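Local coordinates for esterase (Rhizomucor miehei, PDB 4WY5), which probably hydrolyses carboxylic ester bonds as a carboxylesterase of the alpha/beta hydrolase fold, at residues A243-L248 with L275-V280; K184-I189 with G250-L255. One frame throughout, in Å; residues are numbered along the deposited sequence.

Interaction 1: A243-L248 with L275-V280; sequences ATKADL and LAEAGV
Ala278 and Leu248 meet methyl to methylene in the buried middle of the interface, CB of Ala278 lying 3.7 Å from CB of Leu248. The Ala278 methyl also packs against the backbone, 3.7 Å from Lys245 O. Deeper in, the fork of Leu248 is directed at the end of helix 265-277: CD2 of Leu248 stands 4.3 Å from CD2 of Leu275, and Tyr271 and Gln274 of the same helix touch Leu248 as well. Val280 adds its CG2 methyl, 3.4 Å from Leu248 O. In the alpha/beta hydrolase fold this joins the short helix 245-248, which precedes strand 254-259, to the C-terminal end of the helix that follows that strand. Each of these helix ends has its own cap. Thr244 and Asp247 make a capping box, with Asp247 N bonded to Thr244 OG1 at 2.7 Å and Thr244 N to Asp247 OD2 at 3.1 Å, the latter on the anti side of the carboxylate and tilted out of its plane. Gly279, with positive phi (92°), closes helix 265-277 in a Schellman motif. On the solvent-exposed side, Lys245 and Glu277 cross at about a right angle. CG of Lys245 lies anti to its backbone N (chi1 -166°), which carries CD to 3.5 Å from Glu277 OE1. The ammonium bends off beyond CE, leaving Lys245 NZ 5.8 Å from Glu277 OE1, too far for a salt bridge.

Interaction 2: K184-I189 with G250-L255; sequences KTQVLI and GLPPAL
Gln186 pairs with Ala254, and Val187 with Leu255, as parallel neighbours in the central sheet of the alpha/beta hydrolase fold, joining strand 185-189 to the start of strand 254-259. Three backbone bonds make the ladder: Gln186 N to Pro253 O (3.1 Å), Leu255 N to Gln186 O (3.0 Å) and Leu188 N to Leu255 O (2.9 Å). Pro253 O accepts a second bond from Thr185 OG1 at 2.8 Å, the hydroxyl standing above the carbonyl plane. Thr185 OG1 is anti to its own backbone N (chi1 -166°) and is also hydrogen-bonded to His314 NE2 of helix 302-319. Apolar packing fills in around the ladder. CG of Gln186 rests 3.8 Å from CB of Ala254 on one face, while Val187 and Leu255 touch loosely on the other, where Phe306 of the second subunit packs on Leu255. Before the strand, Pro252 and Pro253 lie against the Lys184 backbone, with Pro253 CD 3.4 Å from Lys184 O. The Gln186 side chain, with CG set between backbone N and carbonyl carbon (chi1 51°), runs back past Ala254 to Pro252, and its NE2 gives a nearly straight bond of 3.1 Å (172°) to Pro252 O, within both the amide and carbonyl planes.

In the fold
Both interactions are largely buried, but interaction 2 lies in the central sheet, its centre about 12 Å from the centre of the chain, whereas interaction 1 is peripheral, its centre about 21 Å from that of the chain, and carries an exposed charged pair, Lys245 and Glu277. Their chemistry follows: strand pairing and side-chain-to-carbonyl bonds in interaction 2, mostly aliphatic packing between helix ends in interaction 1. The chain alternates between them, with helix 245-248 leading into strand 254-259 and that strand into helix 265-277. The two contacts touch directly: Leu275 CD2 packs 4.1 Å from Leu251 CD2, and Val280 CG1 lies 3.7 Å from Pro252 O. Only interaction 2 of the two reaches the second subunit.

Interaction 1: A243-L248 with L275-V280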
ATOM      1  N   ALA A 243       6.369  13.935  20.355  1.00 32.34           N
ATOM      2  CA  ALA A 243       7.680  13.294  20.338  1.00 29.24           C
ATOM      3  C   ALA A 243       8.736  14.157  19.646  1.00 30.67           C
ATOM      4  O   ALA A 243       8.482  14.755  18.601  1.00 27.66           O
ATOM      5  CB  ALA A 243       7.589  11.931  19.671  1.00 29.96           C
ATOM      6  N   THR A 244       9.920  14.219  20.249  1.00 34.84           N
ATOM      7  CA  THR A 244      11.055  14.930  19.666  1.00 35.61           C
ATOM      8  C   THR A 244      11.785  14.059  18.659  1.00 38.83           C
ATOM      9  O   THR A 244      11.557  12.849  18.587  1.00 38.11           O
ATOM     10  CB  THR A 244      12.097  15.339  20.715  1.00 37.81           C
ATOM     11  OG1 THR A 244      12.717  14.156  21.241  1.00 40.33           O
ATOM     12  CG2 THR A 244      11.475  16.164  21.831  1.00 32.47           C
ATOM     13  N   LYS A 245      12.663  14.687  17.881  1.00 36.60           N
ATOM     14  CA  LYS A 245      13.553  13.968  16.983  1.00 35.12           C
ATOM     15  C   LYS A 245      14.424  12.974  17.775  1.00 41.24           C
ATOM     16  O   LYS A 245      14.706  11.856  17.304  1.00 36.06           O
ATOM     17  CB  LYS A 245      14.406  14.970  16.202  1.00 31.17           C
ATOM     18  CG  LYS A 245      15.141  14.418  15.003  1.00 38.48           C
ATOM     19  CD  LYS A 245      15.654  15.564  14.118  1.00 43.13           C
ATOM     20  CE  LYS A 245      16.912  15.175  13.364  1.00 33.48           C
ATOM     21  NZ  LYS A 245      17.942  14.675  14.314  1.00 37.53           N
ATOM     22  N   ALA A 246      14.821  13.375  18.987  1.00 40.55           N
ATOM     23  CA  ALA A 246      15.612  12.521  19.884  1.00 37.46           C
ATOM     24  C   ALA A 246      14.814  11.336  20.428  1.00 34.08           C
ATOM     25  O   ALA A 246      15.327  10.215  20.524  1.00 30.44           O
ATOM     26  CB  ALA A 246      16.165  13.351  21.051  1.00 32.95           C
ATOM     27  N   ASP A 247      13.554  11.594  20.774  1.00 33.83           N
ATOM     28  CA  ASP A 247      12.658  10.540  21.228  1.00 36.24           C
ATOM     29  C   ASP A 247      12.520   9.419  20.189  1.00 34.76           C
ATOM     30  O   ASP A 247      12.408   8.251  20.556  1.00 34.96           O
ATOM     31  CB  ASP A 247      11.268  11.109  21.562  1.00 35.89           C
ATOM     32  CG  ASP A 247      11.250  11.914  22.868  1.00 40.79           C
ATOM     33  OD1 ASP A 247      12.008  11.550  23.800  1.00 42.93           O
ATOM     34  OD2 ASP A 247      10.464  12.893  22.966  1.00 34.30           O
ATOM     35  N   LEU A 248      12.544   9.777  18.907  1.00 32.78           N
ATOM     36  CA  LEU A 248      12.202   8.846  17.831  1.00 32.89           C
ATOM     37  C   LEU A 248      13.400   8.149  17.178  1.00 34.95           C
ATOM     38  O   LEU A 248      13.237   7.120  16.513  1.00 36.08           O
ATOM     39  CB  LEU A 248      11.418   9.598  16.753  1.00 34.51           C
ATOM     40  CG  LEU A 248      10.075  10.168  17.212  1.00 30.21           C
ATOM     41  CD1 LEU A 248       9.360  10.845  16.062  1.00 29.14           C
ATOM     42  CD2 LEU A 248       9.202   9.063  17.805  1.00 23.75           C
ATOM     43  N   LEU A 275       8.782  10.332  11.958  1.00 27.26           N
ATOM     44  CA  LEU A 275       9.650   9.163  12.026  1.00 27.89           C
ATOM     45  C   LEU A 275      10.742   9.249  10.954  1.00 26.59           C
ATOM     46  O   LEU A 275      11.914   9.003  11.243  1.00 29.66           O
ATOM     47  CB  LEU A 275       8.833   7.876  11.872  1.00 22.23           C
ATOM     48  CG  LEU A 275       7.890   7.473  13.012  1.00 23.57           C
ATOM     49  CD1 LEU A 275       6.849   6.509  12.487  1.00 22.80           C
ATOM     50  CD2 LEU A 275       8.632   6.825  14.191  1.00 22.88           C
ATOM     51  N   ALA A 276      10.388   9.671   9.745  1.00 23.26           N
ATOM     52  CA  ALA A 276      11.396   9.753   8.682  1.00 26.96           C
ATOM     53  C   ALA A 276      12.462  10.832   8.947  1.00 27.52           C
ATOM     54  O   ALA A 276      13.642  10.644   8.653  1.00 26.52           O
ATOM     55  CB  ALA A 276      10.713   9.998   7.327  1.00 26.14           C
ATOM     56  N   GLU A 277      12.053  11.946   9.537  1.00 29.33           N
ATOM     57  CA  GLU A 277      12.990  13.007   9.902  1.00 30.07           C
ATOM     58  C   GLU A 277      14.036  12.521  10.919  1.00 32.95           C
ATOM     59  O   GLU A 277      15.178  12.984  10.929  1.00 33.59           O
ATOM     60  CB  GLU A 277      12.219  14.212  10.448  1.00 34.18           C
ATOM     61  CG  GLU A 277      13.082  15.302  11.077  1.00 46.79           C
ATOM     62  CD  GLU A 277      12.261  16.333  11.856  1.00 53.35           C
ATOM     63  OE1 GLU A 277      12.838  17.028  12.725  1.00 58.09           O
ATOM     64  OE2 GLU A 277      11.036  16.427  11.622  1.00 51.28           O
ATOM     65  N   ALA A 278      13.642  11.572  11.764  1.00 33.65           N
ATOM     66  CA  ALA A 278      14.533  11.049  12.787  1.00 30.99           C
ATOM     67  C   ALA A 278      15.369   9.895  12.262  1.00 30.69           C
ATOM     68  O   ALA A 278      16.114   9.274  13.021  1.00 36.79           O
ATOM     69  CB  ALA A 278      13.736  10.602  14.009  1.00 34.94           C
ATOM     70  N   GLY A 279      15.234   9.588  10.976  1.00 29.30           N
ATOM     71  CA  GLY A 279      16.089   8.586  10.362  1.00 31.23           C
ATOM     72  C   GLY A 279      15.549   7.166  10.361  1.00 27.89           C
ATOM     73  O   GLY A 279      16.254   6.225   9.974  1.00 27.07           O
ATOM     74  N   VAL A 280      14.301   7.012  10.792  1.00 26.97           N
ATOM     75  CA  VAL A 280      13.644   5.708  10.845  1.00 29.26           C
ATOM     76  C   VAL A 280      13.121   5.289   9.464  1.00 28.61           C
ATOM     77  O   VAL A 280      12.572   6.106   8.721  1.00 28.12           O
ATOM     78  CB  VAL A 280      12.458   5.714  11.865  1.00 32.38           C
ATOM     79  CG1 VAL A 280      11.834   4.319  12.018  1.00 29.49           C
ATOM     80  CG2 VAL A 280      12.896   6.269  13.214  1.00 25.58           C
TER

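Interaction 2: K184-I189 with G250-L255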
ATOM      1  N   LYS A 184      11.464  -5.840  16.198  1.00 22.71           N
ATOM      2  CA  LYS A 184      12.061  -5.694  14.856  1.00 25.53           C
ATOM      3  C   LYS A 184      11.223  -4.864  13.853  1.00 28.45           C
ATOM      4  O   LYS A 184      11.757  -4.426  12.823  1.00 31.15           O
ATOM      5  CB  LYS A 184      12.357  -7.072  14.230  1.00 26.65           C
ATOM      6  CG  LYS A 184      13.267  -7.992  15.072  1.00 31.09           C
ATOM      7  CD  LYS A 184      14.535  -7.255  15.570  1.00 35.63           C
ATOM      8  CE  LYS A 184      15.520  -8.189  16.296  1.00 36.36           C
ATOM      9  NZ  LYS A 184      15.009  -8.733  17.600  1.00 33.19           N
ATOM     10  N   THR A 185       9.931  -4.653  14.129  1.00 27.19           N
ATOM     11  CA  THR A 185       9.102  -3.772  13.292  1.00 23.87           C
ATOM     12  C   THR A 185       7.798  -3.381  14.028  1.00 24.31           C
ATOM     13  O   THR A 185       7.335  -4.099  14.914  1.00 23.63           O
ATOM     14  CB  THR A 185       8.779  -4.431  11.897  1.00 23.30           C
ATOM     15  OG1 THR A 185       8.252  -3.453  10.982  1.00 21.10           O
ATOM     16  CG2 THR A 185       7.804  -5.593  12.033  1.00 17.30           C
ATOM     17  N   GLN A 186       7.267  -2.199  13.709  1.00 24.48           N
ATOM     18  CA  GLN A 186       5.986  -1.729  14.236  1.00 21.27           C
ATOM     19  C   GLN A 186       4.994  -1.524  13.066  1.00 24.01           C
ATOM     20  O   GLN A 186       5.333  -0.874  12.069  1.00 19.86           O
ATOM     21  CB  GLN A 186       6.160  -0.417  15.026  1.00 22.36           C
ATOM     22  CG  GLN A 186       6.931   0.721  14.283  1.00 22.80           C
ATOM     23  CD  GLN A 186       7.090   2.025  15.108  1.00 26.20           C
ATOM     24  OE1 GLN A 186       6.159   2.478  15.787  1.00 28.17           O
ATOM     25  NE2 GLN A 186       8.282   2.629  15.040  1.00 23.30           N
ATOM     26  N   VAL A 187       3.791  -2.088  13.182  1.00 21.58           N
ATOM     27  CA  VAL A 187       2.743  -1.941  12.159  1.00 21.72           C
ATOM     28  C   VAL A 187       1.587  -1.113  12.732  1.00 23.46           C
ATOM     29  O   VAL A 187       0.945  -1.511  13.718  1.00 22.99           O
ATOM     30  CB  VAL A 187       2.216  -3.322  11.654  1.00 21.64           C
ATOM     31  CG1 VAL A 187       1.090  -3.139  10.645  1.00 20.20           C
ATOM     32  CG2 VAL A 187       3.354  -4.166  11.046  1.00 15.02           C
ATOM     33  N   LEU A 188       1.345   0.056  12.141  1.00 22.27           N
ATOM     34  CA  LEU A 188       0.448   1.051  12.736  1.00 22.52           C
ATOM     35  C   LEU A 188      -0.746   1.336  11.821  1.00 21.35           C
ATOM     36  O   LEU A 188      -0.598   2.028  10.814  1.00 20.92           O
ATOM     37  CB  LEU A 188       1.217   2.360  13.024  1.00 20.04           C
ATOM     38  CG  LEU A 188       2.640   2.259  13.631  1.00 25.76           C
ATOM     39  CD1 LEU A 188       3.335   3.628  13.780  1.00 22.13           C
ATOM     40  CD2 LEU A 188       2.683   1.505  14.975  1.00 22.13           C
ATOM     41  N   ILE A 189      -1.926   0.818  12.171  1.00 22.54           N
ATOM     42  CA  ILE A 189      -3.128   0.940  11.318  1.00 20.36           C
ATOM     43  C   ILE A 189      -4.059   2.053  11.836  1.00 21.32           C
ATOM     44  O   ILE A 189      -4.676   1.911  12.899  1.00 20.83           O
ATOM     45  CB  ILE A 189      -3.901  -0.419  11.231  1.00 21.23           C
ATOM     46  CG1 ILE A 189      -2.951  -1.560  10.833  1.00 22.70           C
ATOM     47  CG2 ILE A 189      -5.039  -0.372  10.223  1.00 19.53           C
ATOM     48  CD1 ILE A 189      -3.477  -2.938  11.202  1.00 14.36           C
ATOM     49  N   GLY A 250      16.452   5.809  16.355  1.00 35.78           N
ATOM     50  CA  GLY A 250      16.736   4.421  16.690  1.00 33.26           C
ATOM     51  C   GLY A 250      15.521   3.506  16.842  1.00 36.72           C
ATOM     52  O   GLY A 250      15.649   2.349  17.275  1.00 31.41           O
ATOM     53  N   LEU A 251      14.340   4.003  16.478  1.00 32.16           N
ATOM     54  CA  LEU A 251      13.125   3.189  16.588  1.00 31.59           C
ATOM     55  C   LEU A 251      13.112   2.154  15.463  1.00 26.25           C
ATOM     56  O   LEU A 251      13.813   2.311  14.466  1.00 24.59           O
ATOM     57  CB  LEU A 251      11.865   4.074  16.542  1.00 26.88           C
ATOM     58  CG  LEU A 251      11.029   4.300  17.816  1.00 33.63           C
ATOM     59  CD1 LEU A 251      11.838   4.236  19.105  1.00 25.71           C
ATOM     60  CD2 LEU A 251      10.255   5.620  17.739  1.00 22.92           C
ATOM     61  N   PRO A 252      12.324   1.083  15.631  1.00 29.41           N
ATOM     62  CA  PRO A 252      12.268   0.003  14.636  1.00 28.59           C
ATOM     63  C   PRO A 252      11.483   0.400  13.386  1.00 25.48           C
ATOM     64  O   PRO A 252      10.560   1.209  13.500  1.00 26.51           O
ATOM     65  CB  PRO A 252      11.555  -1.134  15.387  1.00 26.16           C
ATOM     66  CG  PRO A 252      10.757  -0.438  16.447  1.00 27.72           C
ATOM     67  CD  PRO A 252      11.562   0.754  16.854  1.00 28.55           C
ATOM     68  N   PRO A 253      11.836  -0.171  12.218  1.00 25.00           N
ATOM     69  CA  PRO A 253      11.209   0.140  10.919  1.00 28.06           C
ATOM     70  C   PRO A 253       9.682   0.089  10.981  1.00 27.09           C
ATOM     71  O   PRO A 253       9.129  -0.819  11.603  1.00 26.78           O
ATOM     72  CB  PRO A 253      11.741  -0.955   9.992  1.00 25.09           C
ATOM     73  CG  PRO A 253      13.030  -1.389  10.607  1.00 28.07           C
ATOM     74  CD  PRO A 253      12.844  -1.243  12.101  1.00 27.41           C
ATOM     75  N   ALA A 254       9.014   1.032  10.322  1.00 25.09           N
ATOM     76  CA  ALA A 254       7.578   1.213  10.503  1.00 23.49           C
ATOM     77  C   ALA A 254       6.811   0.977   9.221  1.00 22.97           C
ATOM     78  O   ALA A 254       7.321   1.245   8.134  1.00 20.87           O
ATOM     79  CB  ALA A 254       7.289   2.623  11.023  1.00 17.99           C
ATOM     80  N   LEU A 255       5.591   0.456   9.355  1.00 23.82           N
ATOM     81  CA  LEU A 255       4.614   0.415   8.255  1.00 21.30           C
ATOM     82  C   LEU A 255       3.357   1.119   8.746  1.00 21.40           C
ATOM     83  O   LEU A 255       2.793   0.728   9.768  1.00 23.07           O
ATOM     84  CB  LEU A 255       4.320  -1.027   7.811  1.00 21.37           C
ATOM     85  CG  LEU A 255       3.205  -1.259   6.778  1.00 27.60           C
ATOM     86  CD1 LEU A 255       3.485  -0.594   5.394  1.00 21.70           C
ATOM     87  CD2 LEU A 255       2.902  -2.747   6.617  1.00 15.61           C
TER